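Local coordinates for protein lovastatin nonaketide synthase, polyketide synthase component (Aspergillus terreus, PDB 7CPX) that works with the enoyl reductase LovC to build the dihydromonacolin L nonaketide of lovastatin from malonyl-CoA, with NADPH as reductant and S-adenosylmethionine as methyl donor, at residues R1275-P1283 against V1430-Q1438; Q1326-E1337 against T1392-F1400. The protein carries 2 engineered substitutions. All coordinates share one frame; numbering follows the deposited sequence.

Contact 1: residues R1275-P1283 against V1430-Q1438; sequences RWSWGPLTP and VAQIAHRYQ
The imidazole of His1435 lies against the backbone of Gly1279, with the glycine CA over one ring face, 3.4 Å from His1435 CD2. Ser1277 O comes to the rim of the same ring, in its plane, 3.1 Å from CE1. With CG swung away from the backbone N (chi1 162°), the ring reaches off the helix to the strand, where NE2 hydrogen-bonds to Ile1807 O of the neighbouring strand. Arg1436, one residue on, runs past Leu1281: its CG sits 3.2 Å from Leu1281 O, and bends at chi2 and chi3 bring NH1 back to that same oxygen for a weak hydrogen bond of 3.2 Å. NH1 also forms a salt bridge with Glu1795, while Arg1436 CD rests over the centre of the Tyr1437 ring. A turn earlier in the helix, the extended Gln1432 lays OE1 3.5 Å from Pro1283 CB, and its NE2 hydrogen-bonds to Asp1284 OD2. Beside it, Pro1283 CG packs on Ile1433 CG1 at 3.9 Å. Strand 1275-1280 and the helical stretch 1430-1436 cross at -111°, their axes 7.8 Å apart at closest. Strand 1275-1280 is an outermost strand, within this chain, of a mixed sheet, paired antiparallel with strand 1804-1811; helix 1420-1436 leads into strand 1440-1445 of the methyltransferase sheet, and Ile1433 and Tyr1437 touch strand 1542-1547 of that second sheet, so the contact joins the two.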
ATOM      1  N   ARG A1275      41.501  -7.110 -42.581  1.00108.81           N
ATOM      2  CA  ARG A1275      42.093  -7.994 -43.571  1.00108.81           C
ATOM      3  C   ARG A1275      42.935  -7.189 -44.549  1.00108.81           C
ATOM      4  O   ARG A1275      42.667  -6.010 -44.807  1.00108.81           O
ATOM      5  CB  ARG A1275      41.021  -8.777 -44.343  1.00108.81           C
ATOM      6  CG  ARG A1275      39.986  -7.910 -45.035  1.00108.81           C
ATOM      7  CD  ARG A1275      39.129  -8.717 -46.001  1.00108.81           C
ATOM      8  NE  ARG A1275      38.657  -9.968 -45.413  1.00108.81           N
ATOM      9  CZ  ARG A1275      39.146 -11.171 -45.684  1.00108.81           C
ATOM     10  NH1 ARG A1275      40.127 -11.346 -46.556  1.00108.81           N
ATOM     11  NH2 ARG A1275      38.632 -12.232 -45.067  1.00108.81           N
ATOM     12  N   TRP A1276      43.961  -7.849 -45.088  1.00113.42           N
ATOM     13  CA  TRP A1276      44.825  -7.264 -46.111  1.00113.42           C
ATOM     14  C   TRP A1276      44.109  -7.350 -47.453  1.00113.42           C
ATOM     15  O   TRP A1276      44.376  -8.219 -48.287  1.00113.42           O
ATOM     16  CB  TRP A1276      46.168  -7.983 -46.168  1.00113.42           C
ATOM     17  CG  TRP A1276      47.086  -7.671 -45.040  1.00113.42           C
ATOM     18  CD1 TRP A1276      46.783  -6.994 -43.904  1.00113.42           C
ATOM     19  CD2 TRP A1276      48.471  -8.023 -44.941  1.00113.42           C
ATOM     20  NE1 TRP A1276      47.888  -6.899 -43.097  1.00113.42           N
ATOM     21  CE2 TRP A1276      48.940  -7.525 -43.711  1.00113.42           C
ATOM     22  CE3 TRP A1276      49.359  -8.712 -45.771  1.00113.42           C
ATOM     23  CZ2 TRP A1276      50.257  -7.693 -43.290  1.00113.42           C
ATOM     24  CZ3 TRP A1276      50.666  -8.878 -45.353  1.00113.42           C
ATOM     25  CH2 TRP A1276      51.102  -8.371 -44.124  1.00113.42           C
ATOM     26  N   SER A1277      43.171  -6.433 -47.665  1.00115.58           N
ATOM     27  CA  SER A1277      42.586  -6.309 -48.988  1.00115.58           C
ATOM     28  C   SER A1277      43.719  -6.031 -49.962  1.00115.58           C
ATOM     29  O   SER A1277      44.354  -4.975 -49.897  1.00115.58           O
ATOM     30  CB  SER A1277      41.540  -5.195 -49.025  1.00115.58           C
ATOM     31  OG  SER A1277      40.923  -5.116 -50.297  1.00115.58           O
ATOM     32  N   TRP A1278      44.008  -6.987 -50.837  1.00115.65           N
ATOM     33  CA  TRP A1278      45.105  -6.878 -51.795  1.00115.65           C
ATOM     34  C   TRP A1278      44.507  -6.416 -53.118  1.00115.65           C
ATOM     35  O   TRP A1278      43.809  -7.167 -53.798  1.00115.65           O
ATOM     36  CB  TRP A1278      45.834  -8.207 -51.940  1.00115.65           C
ATOM     37  CG  TRP A1278      46.791  -8.521 -50.833  1.00115.65           C
ATOM     38  CD1 TRP A1278      46.566  -9.332 -49.762  1.00115.65           C
ATOM     39  CD2 TRP A1278      48.136  -8.048 -50.699  1.00115.65           C
ATOM     40  NE1 TRP A1278      47.681  -9.389 -48.965  1.00115.65           N
ATOM     41  CE2 TRP A1278      48.662  -8.609 -49.520  1.00115.65           C
ATOM     42  CE3 TRP A1278      48.944  -7.201 -51.460  1.00115.65           C
ATOM     43  CZ2 TRP A1278      49.958  -8.349 -49.083  1.00115.65           C
ATOM     44  CZ3 TRP A1278      50.228  -6.947 -51.028  1.00115.65           C
ATOM     45  CH2 TRP A1278      50.724  -7.517 -49.851  1.00115.65           C
ATOM     46  N   GLY A1279      44.785  -5.167 -53.487  1.00122.32           N
ATOM     47  CA  GLY A1279      44.216  -4.599 -54.684  1.00122.32           C
ATOM     48  C   GLY A1279      45.262  -3.950 -55.565  1.00122.32           C
ATOM     49  O   GLY A1279      46.352  -3.603 -55.111  1.00122.32           O
ATOM     50  N   PRO A1280      44.942  -3.743 -56.841  1.00126.00           N
ATOM     51  CA  PRO A1280      45.964  -3.289 -57.789  1.00126.00           C
ATOM     52  C   PRO A1280      46.601  -1.971 -57.380  1.00126.00           C
ATOM     53  O   PRO A1280      45.965  -1.081 -56.811  1.00126.00           O
ATOM     54  CB  PRO A1280      45.188  -3.136 -59.101  1.00126.00           C
ATOM     55  CG  PRO A1280      43.991  -3.999 -58.947  1.00126.00           C
ATOM     56  CD  PRO A1280      43.639  -3.952 -57.494  1.00126.00           C
ATOM     57  N   LEU A1281      47.895  -1.860 -57.686  1.00126.39           N
ATOM     58  CA  LEU A1281      48.623  -0.609 -57.529  1.00126.39           C
ATOM     59  C   LEU A1281      48.122   0.476 -58.472  1.00126.39           C
ATOM     60  O   LEU A1281      48.432   1.652 -58.259  1.00126.39           O
ATOM     61  CB  LEU A1281      50.116  -0.840 -57.770  1.00126.39           C
ATOM     62  CG  LEU A1281      51.049   0.335 -57.463  1.00126.39           C
ATOM     63  CD1 LEU A1281      51.696   0.163 -56.103  1.00126.39           C
ATOM     64  CD2 LEU A1281      52.101   0.489 -58.547  1.00126.39           C
ATOM     65  N   THR A1282      47.380   0.107 -59.512  1.00131.30           N
ATOM     66  CA  THR A1282      46.762   1.060 -60.420  1.00131.30           C
ATOM     67  C   THR A1282      45.533   0.404 -61.022  1.00131.30           C
ATOM     68  O   THR A1282      45.511  -0.820 -61.196  1.00131.30           O
ATOM     69  CB  THR A1282      47.720   1.497 -61.538  1.00131.30           C
ATOM     70  OG1 THR A1282      48.345   0.344 -62.116  1.00131.30           O
ATOM     71  CG2 THR A1282      48.784   2.440 -61.000  1.00131.30           C
ATOM     72  N   PRO A1283      44.500   1.178 -61.349  1.00138.32           N
ATOM     73  CA  PRO A1283      43.315   0.581 -61.968  1.00138.32           C
ATOM     74  C   PRO A1283      43.655  -0.045 -63.311  1.00138.32           C
ATOM     75  O   PRO A1283      44.525   0.433 -64.043  1.00138.32           O
ATOM     76  CB  PRO A1283      42.356   1.766 -62.124  1.00138.32           C
ATOM     77  CG  PRO A1283      43.237   2.967 -62.141  1.00138.32           C
ATOM     78  CD  PRO A1283      44.386   2.642 -61.237  1.00138.32           C
ATOM     79  N   VAL A1430      36.164   2.488 -59.716  1.00144.17           N
ATOM     80  CA  VAL A1430      36.135   3.303 -58.507  1.00144.17           C
ATOM     81  C   VAL A1430      36.667   2.508 -57.325  1.00144.17           C
ATOM     82  O   VAL A1430      37.379   3.044 -56.470  1.00144.17           O
ATOM     83  CB  VAL A1430      34.710   3.823 -58.243  1.00144.17           C
ATOM     84  CG1 VAL A1430      34.636   4.485 -56.879  1.00144.17           C
ATOM     85  CG2 VAL A1430      34.300   4.798 -59.326  1.00144.17           C
ATOM     86  N   ALA A1431      36.327   1.221 -57.254  1.00139.20           N
ATOM     87  CA  ALA A1431      36.832   0.380 -56.178  1.00139.20           C
ATOM     88  C   ALA A1431      38.348   0.298 -56.227  1.00139.20           C
ATOM     89  O   ALA A1431      39.024   0.470 -55.207  1.00139.20           O
ATOM     90  CB  ALA A1431      36.216  -1.014 -56.274  1.00139.20           C
ATOM     91  N   GLN A1432      38.905   0.047 -57.413  1.00135.29           N
ATOM     92  CA  GLN A1432      40.355  -0.041 -57.537  1.00135.29           C
ATOM     93  C   GLN A1432      41.019   1.278 -57.166  1.00135.29           C
ATOM     94  O   GLN A1432      42.027   1.297 -56.447  1.00135.29           O
ATOM     95  CB  GLN A1432      40.734  -0.455 -58.959  1.00135.29           C
ATOM     96  CG  GLN A1432      40.299  -1.863 -59.323  1.00135.29           C
ATOM     97  CD  GLN A1432      40.592  -2.213 -60.767  1.00135.29           C
ATOM     98  OE1 GLN A1432      40.871  -1.339 -61.586  1.00135.29           O
ATOM     99  NE2 GLN A1432      40.528  -3.500 -61.088  1.00135.29           N
ATOM    100  N   ILE A1433      40.460   2.394 -57.633  1.00140.25           N
ATOM    101  CA  ILE A1433      41.068   3.697 -57.380  1.00140.25           C
ATOM    102  C   ILE A1433      41.016   4.030 -55.894  1.00140.25           C
ATOM    103  O   ILE A1433      42.012   4.457 -55.299  1.00140.25           O
ATOM    104  CB  ILE A1433      40.380   4.782 -58.226  1.00140.25           C
ATOM    105  CG1 ILE A1433      40.637   4.530 -59.713  1.00140.25           C
ATOM    106  CG2 ILE A1433      40.885   6.160 -57.832  1.00140.25           C
ATOM    107  CD1 ILE A1433      39.764   5.350 -60.637  1.00140.25           C
ATOM    108  N   ALA A1434      39.850   3.838 -55.270  1.00134.19           N
ATOM    109  CA  ALA A1434      39.711   4.144 -53.852  1.00134.19           C
ATOM    110  C   ALA A1434      40.542   3.202 -52.998  1.00134.19           C
ATOM    111  O   ALA A1434      41.005   3.587 -51.918  1.00134.19           O
ATOM    112  CB  ALA A1434      38.241   4.073 -53.442  1.00134.19           C
ATOM    113  N   HIS A1435      40.736   1.962 -53.450  1.00124.91           N
ATOM    114  CA  HIS A1435      41.644   1.063 -52.754  1.00124.91           C
ATOM    115  C   HIS A1435      43.069   1.588 -52.815  1.00124.91           C
ATOM    116  O   HIS A1435      43.733   1.734 -51.783  1.00124.91           O
ATOM    117  CB  HIS A1435      41.564  -0.334 -53.366  1.00124.91           C
ATOM    118  CG  HIS A1435      42.726  -1.210 -53.018  1.00124.91           C
ATOM    119  ND1 HIS A1435      42.715  -2.069 -51.941  1.00124.91           N
ATOM    120  CD2 HIS A1435      43.941  -1.350 -53.599  1.00124.91           C
ATOM    121  CE1 HIS A1435      43.870  -2.706 -51.878  1.00124.91           C
ATOM    122  NE2 HIS A1435      44.633  -2.285 -52.869  1.00124.91           N
ATOM    123  N   ARG A1436      43.552   1.896 -54.020  1.00129.01           N
ATOM    124  CA  ARG A1436      44.924   2.375 -54.146  1.00129.01           C
ATOM    125  C   ARG A1436      45.092   3.735 -53.479  1.00129.01           C
ATOM    126  O   ARG A1436      46.050   3.948 -52.728  1.00129.01           O
ATOM    127  CB  ARG A1436      45.323   2.434 -55.617  1.00129.01           C
ATOM    128  CG  ARG A1436      46.775   2.811 -55.829  1.00129.01           C
ATOM    129  CD  ARG A1436      46.940   4.300 -56.042  1.00129.01           C
ATOM    130  NE  ARG A1436      48.125   4.835 -55.381  1.00129.01           N
ATOM    131  CZ  ARG A1436      49.334   4.885 -55.923  1.00129.01           C
ATOM    132  NH1 ARG A1436      49.573   4.405 -57.132  1.00129.01           N
ATOM    133  NH2 ARG A1436      50.330   5.433 -55.233  1.00129.01           N
ATOM    134  N   TYR A1437      44.175   4.663 -53.739  1.00133.92           N
ATOM    135  CA  TYR A1437      44.132   5.950 -53.052  1.00133.92           C
ATOM    136  C   TYR A1437      42.987   5.891 -52.053  1.00133.92           C
ATOM    137  O   TYR A1437      41.816   5.884 -52.445  1.00133.92           O
ATOM    138  CB  TYR A1437      43.929   7.110 -54.026  1.00133.92           C
ATOM    139  CG  TYR A1437      44.821   7.097 -55.243  1.00133.92           C
ATOM    140  CD1 TYR A1437      46.123   7.569 -55.183  1.00133.92           C
ATOM    141  CD2 TYR A1437      44.348   6.635 -56.462  1.00133.92           C
ATOM    142  CE1 TYR A1437      46.935   7.565 -56.301  1.00133.92           C
ATOM    143  CE2 TYR A1437      45.152   6.627 -57.583  1.00133.92           C
ATOM    144  CZ  TYR A1437      46.444   7.096 -57.499  1.00133.92           C
ATOM    145  OH  TYR A1437      47.249   7.089 -58.615  1.00133.92           O
ATOM    146  N   GLN A1438      43.318   5.847 -50.770  1.00126.29           N
ATOM    147  CA  GLN A1438      42.307   5.815 -49.727  1.00126.29           C
ATOM    148  C   GLN A1438      42.006   7.225 -49.233  1.00126.29           C
ATOM    149  O   GLN A1438      42.759   8.171 -49.477  1.00126.29           O
ATOM    150  CB  GLN A1438      42.764   4.945 -48.560  1.00126.29           C
ATOM    151  CG  GLN A1438      42.983   3.489 -48.913  1.00126.29           C
ATOM    152  CD  GLN A1438      41.748   2.638 -48.690  1.00126.29           C
ATOM    153  OE1 GLN A1438      41.666   1.889 -47.717  1.00126.29           O
ATOM    154  NE2 GLN A1438      40.782   2.747 -49.593  1.00126.29           N
TER

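Contact 2: residues Q1326-E1337 against T1392-F1400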
ATOM      1  N   GLN A1326      15.425  17.073 -82.118  1.00193.14           N
ATOM      2  CA  GLN A1326      14.096  17.481 -81.678  1.00193.14           C
ATOM      3  C   GLN A1326      14.137  18.479 -80.532  1.00193.14           C
ATOM      4  O   GLN A1326      13.120  19.126 -80.262  1.00193.14           O
ATOM      5  CB  GLN A1326      13.280  16.250 -81.279  1.00193.14           C
ATOM      6  CG  GLN A1326      13.682  15.623 -79.960  1.00193.14           C
ATOM      7  CD  GLN A1326      12.642  15.840 -78.878  1.00193.14           C
ATOM      8  OE1 GLN A1326      11.457  15.576 -79.079  1.00193.14           O
ATOM      9  NE2 GLN A1326      13.080  16.328 -77.724  1.00193.14           N
ATOM     10  N   GLN A1327      15.277  18.623 -79.859  1.00189.02           N
ATOM     11  CA  GLN A1327      15.407  19.656 -78.841  1.00189.02           C
ATOM     12  C   GLN A1327      15.821  20.990 -79.449  1.00189.02           C
ATOM     13  O   GLN A1327      15.395  22.049 -78.974  1.00189.02           O
ATOM     14  CB  GLN A1327      16.420  19.221 -77.783  1.00189.02           C
ATOM     15  CG  GLN A1327      16.855  20.333 -76.841  1.00189.02           C
ATOM     16  CD  GLN A1327      15.685  20.998 -76.139  1.00189.02           C
ATOM     17  OE1 GLN A1327      14.601  20.424 -76.034  1.00189.02           O
ATOM     18  NE2 GLN A1327      15.900  22.216 -75.658  1.00189.02           N
ATOM     19  N   ALA A1328      16.644  20.961 -80.496  1.00188.81           N
ATOM     20  CA  ALA A1328      17.270  22.163 -81.029  1.00188.81           C
ATOM     21  C   ALA A1328      16.680  22.626 -82.352  1.00188.81           C
ATOM     22  O   ALA A1328      16.254  23.780 -82.460  1.00188.81           O
ATOM     23  CB  ALA A1328      18.779  21.933 -81.194  1.00188.81           C
ATOM     24  N   ALA A1329      16.648  21.763 -83.374  1.00194.03           N
ATOM     25  CA  ALA A1329      16.328  22.226 -84.719  1.00194.03           C
ATOM     26  C   ALA A1329      15.406  21.318 -85.521  1.00194.03           C
ATOM     27  O   ALA A1329      15.048  21.688 -86.644  1.00194.03           O
ATOM     28  CB  ALA A1329      17.626  22.437 -85.517  1.00194.03           C
ATOM     29  N   PHE A1330      15.000  20.157 -85.003  1.00196.21           N
ATOM     30  CA  PHE A1330      14.136  19.279 -85.788  1.00196.21           C
ATOM     31  C   PHE A1330      12.818  19.968 -86.117  1.00196.21           C
ATOM     32  O   PHE A1330      12.294  19.821 -87.227  1.00196.21           O
ATOM     33  CB  PHE A1330      13.883  17.973 -85.038  1.00196.21           C
ATOM     34  CG  PHE A1330      13.296  16.874 -85.883  1.00196.21           C
ATOM     35  CD1 PHE A1330      13.777  16.613 -87.155  1.00196.21           C
ATOM     36  CD2 PHE A1330      12.276  16.081 -85.386  1.00196.21           C
ATOM     37  CE1 PHE A1330      13.244  15.596 -87.919  1.00196.21           C
ATOM     38  CE2 PHE A1330      11.738  15.061 -86.146  1.00196.21           C
ATOM     39  CZ  PHE A1330      12.225  14.817 -87.413  1.00196.21           C
ATOM     40  N   HIS A1331      12.273  20.734 -85.169  1.00199.45           N
ATOM     41  CA  HIS A1331      11.037  21.463 -85.425  1.00199.45           C
ATOM     42  C   HIS A1331      11.207  22.531 -86.498  1.00199.45           C
ATOM     43  O   HIS A1331      10.203  23.059 -86.987  1.00199.45           O
ATOM     44  CB  HIS A1331      10.504  22.087 -84.130  1.00199.45           C
ATOM     45  CG  HIS A1331      11.392  23.136 -83.538  1.00199.45           C
ATOM     46  ND1 HIS A1331      12.768  23.071 -83.589  1.00199.45           N
ATOM     47  CD2 HIS A1331      11.094  24.277 -82.871  1.00199.45           C
ATOM     48  CE1 HIS A1331      13.278  24.126 -82.980  1.00199.45           C
ATOM     49  NE2 HIS A1331      12.284  24.875 -82.538  1.00199.45           N
ATOM     50  N   LEU A1332      12.445  22.858 -86.873  1.00198.24           N
ATOM     51  CA  LEU A1332      12.717  23.772 -87.975  1.00198.24           C
ATOM     52  C   LEU A1332      13.218  23.067 -89.227  1.00198.24           C
ATOM     53  O   LEU A1332      13.091  23.618 -90.325  1.00198.24           O
ATOM     54  CB  LEU A1332      13.760  24.814 -87.556  1.00198.24           C
ATOM     55  CG  LEU A1332      13.507  25.536 -86.232  1.00198.24           C
ATOM     56  CD1 LEU A1332      14.669  26.459 -85.901  1.00198.24           C
ATOM     57  CD2 LEU A1332      12.198  26.307 -86.272  1.00198.24           C
ATOM     58  N   GLN A1333      13.785  21.865 -89.091  1.00197.12           N
ATOM     59  CA  GLN A1333      14.421  21.212 -90.232  1.00197.12           C
ATOM     60  C   GLN A1333      13.426  20.914 -91.346  1.00197.12           C
ATOM     61  O   GLN A1333      13.734  21.133 -92.524  1.00197.12           O
ATOM     62  CB  GLN A1333      15.120  19.931 -89.773  1.00197.12           C
ATOM     63  CG  GLN A1333      16.474  20.185 -89.119  1.00197.12           C
ATOM     64  CD  GLN A1333      17.056  18.952 -88.455  1.00197.12           C
ATOM     65  OE1 GLN A1333      16.335  18.015 -88.119  1.00197.12           O
ATOM     66  NE2 GLN A1333      18.370  18.947 -88.267  1.00197.12           N
ATOM     67  N   LYS A1334      12.234  20.418 -91.007  1.00197.90           N
ATOM     68  CA  LYS A1334      11.176  20.198 -91.987  1.00197.90           C
ATOM     69  C   LYS A1334       9.913  20.956 -91.599  1.00197.90           C
ATOM     70  O   LYS A1334       8.800  20.489 -91.854  1.00197.90           O
ATOM     71  CB  LYS A1334      10.863  18.709 -92.144  1.00197.90           C
ATOM     72  CG  LYS A1334      12.051  17.828 -92.479  1.00197.90           C
ATOM     73  CD  LYS A1334      11.589  16.409 -92.774  1.00197.90           C
ATOM     74  CE  LYS A1334      12.754  15.457 -92.966  1.00197.90           C
ATOM     75  NZ  LYS A1334      12.289  14.084 -93.314  1.00197.90           N
ATOM     76  N   GLN A1335      10.067  22.129 -90.987  1.00199.94           N
ATOM     77  CA  GLN A1335       8.928  22.880 -90.463  1.00199.94           C
ATOM     78  C   GLN A1335       8.097  21.999 -89.535  1.00199.94           C
ATOM     79  O   GLN A1335       6.865  22.005 -89.569  1.00199.94           O
ATOM     80  CB  GLN A1335       8.070  23.441 -91.596  1.00199.94           C
ATOM     81  CG  GLN A1335       8.833  24.317 -92.578  1.00199.94           C
ATOM     82  CD  GLN A1335       9.494  25.508 -91.911  1.00199.94           C
ATOM     83  OE1 GLN A1335      10.468  25.359 -91.174  1.00199.94           O
ATOM     84  NE2 GLN A1335       8.964  26.698 -92.166  1.00199.94           N
ATOM     85  N   ILE A1336       8.792  21.219 -88.700  1.00199.54           N
ATOM     86  CA  ILE A1336       8.128  20.263 -87.815  1.00199.54           C
ATOM     87  C   ILE A1336       7.585  20.919 -86.557  1.00199.54           C
ATOM     88  O   ILE A1336       6.954  20.239 -85.739  1.00199.54           O
ATOM     89  CB  ILE A1336       9.111  19.115 -87.508  1.00199.54           C
ATOM     90  CG1 ILE A1336       9.413  18.336 -88.787  1.00199.54           C
ATOM     91  CG2 ILE A1336       8.542  18.173 -86.467  1.00199.54           C
ATOM     92  CD1 ILE A1336      10.704  17.553 -88.733  1.00199.54           C
ATOM     93  N   GLU A1337       7.788  22.225 -86.383  1.00198.88           N
ATOM     94  CA  GLU A1337       7.083  22.935 -85.322  1.00198.88           C
ATOM     95  C   GLU A1337       5.580  22.960 -85.570  1.00198.88           C
ATOM     96  O   GLU A1337       4.815  23.267 -84.651  1.00198.88           O
ATOM     97  CB  GLU A1337       7.623  24.360 -85.196  1.00198.88           C
ATOM     98  CG  GLU A1337       7.111  25.111 -83.978  1.00198.88           C
ATOM     99  CD  GLU A1337       7.767  26.467 -83.814  1.00198.88           C
ATOM    100  OE1 GLU A1337       8.615  26.824 -84.658  1.00198.88           O
ATOM    101  OE2 GLU A1337       7.437  27.176 -82.840  1.00198.88           O
ATOM    102  N   THR A1392       6.734  16.242 -78.140  1.00196.24           N
ATOM    103  CA  THR A1392       8.128  16.589 -77.895  1.00196.24           C
ATOM    104  C   THR A1392       8.860  16.904 -79.193  1.00196.24           C
ATOM    105  O   THR A1392       9.807  17.700 -79.191  1.00196.24           O
ATOM    106  CB  THR A1392       8.830  15.448 -77.160  1.00196.24           C
ATOM    107  OG1 THR A1392       8.923  14.305 -78.020  1.00196.24           O
ATOM    108  CG2 THR A1392       8.060  15.068 -75.903  1.00196.24           C
ATOM    109  N   VAL A1393       8.441  16.294 -80.304  1.00197.34           N
ATOM    110  CA  VAL A1393       9.112  16.527 -81.578  1.00197.34           C
ATOM    111  C   VAL A1393       8.995  17.987 -81.990  1.00197.34           C
ATOM    112  O   VAL A1393       9.928  18.550 -82.575  1.00197.34           O
ATOM    113  CB  VAL A1393       8.548  15.575 -82.653  1.00197.34           C
ATOM    114  CG1 VAL A1393       8.715  16.162 -84.041  1.00197.34           C
ATOM    115  CG2 VAL A1393       9.245  14.226 -82.574  1.00197.34           C
ATOM    116  N   ARG A1394       7.860  18.623 -81.699  1.00198.50           N
ATOM    117  CA  ARG A1394       7.699  20.053 -81.941  1.00198.50           C
ATOM    118  C   ARG A1394       8.285  20.910 -80.823  1.00198.50           C
ATOM    119  O   ARG A1394       7.963  22.100 -80.737  1.00198.50           O
ATOM    120  CB  ARG A1394       6.221  20.401 -82.145  1.00198.50           C
ATOM    121  CG  ARG A1394       5.267  19.856 -81.091  1.00198.50           C
ATOM    122  CD  ARG A1394       3.857  20.386 -81.318  1.00198.50           C
ATOM    123  NE  ARG A1394       2.885  19.821 -80.389  1.00198.50           N
ATOM    124  CZ  ARG A1394       2.142  18.748 -80.628  1.00198.50           C
ATOM    125  NH1 ARG A1394       2.240  18.075 -81.764  1.00198.50           N
ATOM    126  NH2 ARG A1394       1.278  18.338 -79.704  1.00198.50           N
ATOM    127  N   SER A1395       9.132  20.333 -79.970  1.00197.28           N
ATOM    128  CA  SER A1395       9.795  21.073 -78.899  1.00197.28           C
ATOM    129  C   SER A1395       8.785  21.696 -77.940  1.00197.28           C
ATOM    130  O   SER A1395       9.023  22.771 -77.384  1.00197.28           O
ATOM    131  CB  SER A1395      10.723  22.150 -79.466  1.00197.28           C
ATOM    132  OG  SER A1395      11.672  21.588 -80.354  1.00197.28           O
ATOM    133  N   ASN A1396       7.650  21.025 -77.740  1.00197.17           N
ATOM    134  CA  ASN A1396       6.609  21.501 -76.837  1.00197.17           C
ATOM    135  C   ASN A1396       6.584  20.699 -75.540  1.00197.17           C
ATOM    136  O   ASN A1396       6.673  21.269 -74.449  1.00197.17           O
ATOM    137  CB  ASN A1396       5.243  21.435 -77.535  1.00197.17           C
ATOM    138  CG  ASN A1396       4.147  22.129 -76.744  1.00197.17           C
ATOM    139  OD1 ASN A1396       4.189  22.184 -75.516  1.00197.17           O
ATOM    140  ND2 ASN A1396       3.159  22.662 -77.451  1.00197.17           N
ATOM    141  N   GLY A1397       6.466  19.375 -75.642  1.00194.83           N
ATOM    142  CA  GLY A1397       6.428  18.537 -74.464  1.00194.83           C
ATOM    143  C   GLY A1397       7.809  18.184 -73.946  1.00194.83           C
ATOM    144  O   GLY A1397       8.829  18.389 -74.605  1.00194.83           O
ATOM    145  N   ASN A1398       7.830  17.643 -72.737  1.00190.56           N
ATOM    146  CA  ASN A1398       9.083  17.209 -72.135  1.00190.56           C
ATOM    147  C   ASN A1398       9.571  15.941 -72.830  1.00190.56           C
ATOM    148  O   ASN A1398       8.795  14.993 -72.993  1.00190.56           O
ATOM    149  CB  ASN A1398       8.893  16.961 -70.642  1.00190.56           C
ATOM    150  CG  ASN A1398      10.178  16.558 -69.943  1.00190.56           C
ATOM    151  OD1 ASN A1398      10.887  15.654 -70.386  1.00190.56           O
ATOM    152  ND2 ASN A1398      10.487  17.233 -68.842  1.00190.56           N
ATOM    153  N   PRO A1399      10.837  15.880 -73.250  1.00191.10           N
ATOM    154  CA  PRO A1399      11.286  14.716 -74.033  1.00191.10           C
ATOM    155  C   PRO A1399      11.164  13.390 -73.302  1.00191.10           C
ATOM    156  O   PRO A1399      10.864  12.374 -73.942  1.00191.10           O
ATOM    157  CB  PRO A1399      12.750  15.055 -74.348  1.00191.10           C
ATOM    158  CG  PRO A1399      13.160  16.016 -73.289  1.00191.10           C
ATOM    159  CD  PRO A1399      11.939  16.821 -72.981  1.00191.10           C
ATOM    160  N   PHE A1400      11.386  13.360 -71.985  1.00189.24           N
ATOM    161  CA  PHE A1400      11.359  12.116 -71.227  1.00189.24           C
ATOM    162  C   PHE A1400      10.248  12.039 -70.193  1.00189.24           C
ATOM    163  O   PHE A1400       9.922  10.929 -69.755  1.00189.24           O
ATOM    164  CB  PHE A1400      12.702  11.888 -70.513  1.00189.24           C
ATOM    165  CG  PHE A1400      13.846  11.554 -71.439  1.00189.24           C
ATOM    166  CD1 PHE A1400      13.620  11.066 -72.718  1.00189.24           C
ATOM    167  CD2 PHE A1400      15.154  11.722 -71.021  1.00189.24           C
ATOM    168  CE1 PHE A1400      14.673  10.760 -73.556  1.00189.24           C
ATOM    169  CE2 PHE A1400      16.211  11.416 -71.855  1.00189.24           C
ATOM    170  CZ  PHE A1400      15.970  10.935 -73.125  1.00189.24           C
TER
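Gln1326 passes Val1393 and Glu1337 passes Arg1394, their CA atoms 5.1 Å and 4.5 Å apart, so the irregular 1326-1337 segment meets the end of helix 1389-1393 twice. That helix closes in a Schellman motif: Ser1395 is the C-prime residue with positive phi, and its N bonds back to Thr1392 O. The setting is a helical region without strands, consistent with the helical subdomain that accompanies the Rossmann-type core in such methyltransferases. The turn puts the Ser1395 side chain against the other segment, where OG sits over the centre of the His1331 ring and CB adds a CH-pi contact, 4.3 Å from the centroid. Leu1332 CG lies over the opposite face, offset toward the rim, so the imidazole is flanked on both faces; His1331 can stand there because chi1 of 65° folds CG between its own N and carbonyl carbon. Deeper in, Val1393 CG1 meets Phe1330 CD2 at 3.8 Å, approaching the ring obliquely, while Ile1336 CD1 lies over one face of that ring. Ala1346 and Ser1345 of helix 1339-1354 back this apolar patch. The bent Gln1326 side chain crosses Pro1399, with NE2 3.6 Å from Pro1399 CB as modelled, though which way the amide is turned is doubtful. Thr1392 OG1 has Leu1389 O and Gln1326 OE1 within hydrogen-bonding reach. Across the contact, Ser1395 OG donates to Gln1326 O at 2.9 Å, tilted 30° from the carbonyl plane.

In the fold
Contact 2 is nested along the chain within the loop closed by contact 1: the strand of 1275-1283 comes first, then the largely helical excursion that holds both segments of contact 2, then helix 1420-1436, which brings the chain back. The two do not touch; their centres are 47 Å apart and their nearest atoms about 23 Å. Contact 1 is a buried junction between two sheets, whereas contact 2 is partly buried and lies farther out, its centre 74 Å from the centre of the chain against 54 Å for contact 1. Both are plain structural packing, away from the predicted catalytic residues and from the NADP pocket of the ketoreductase domain.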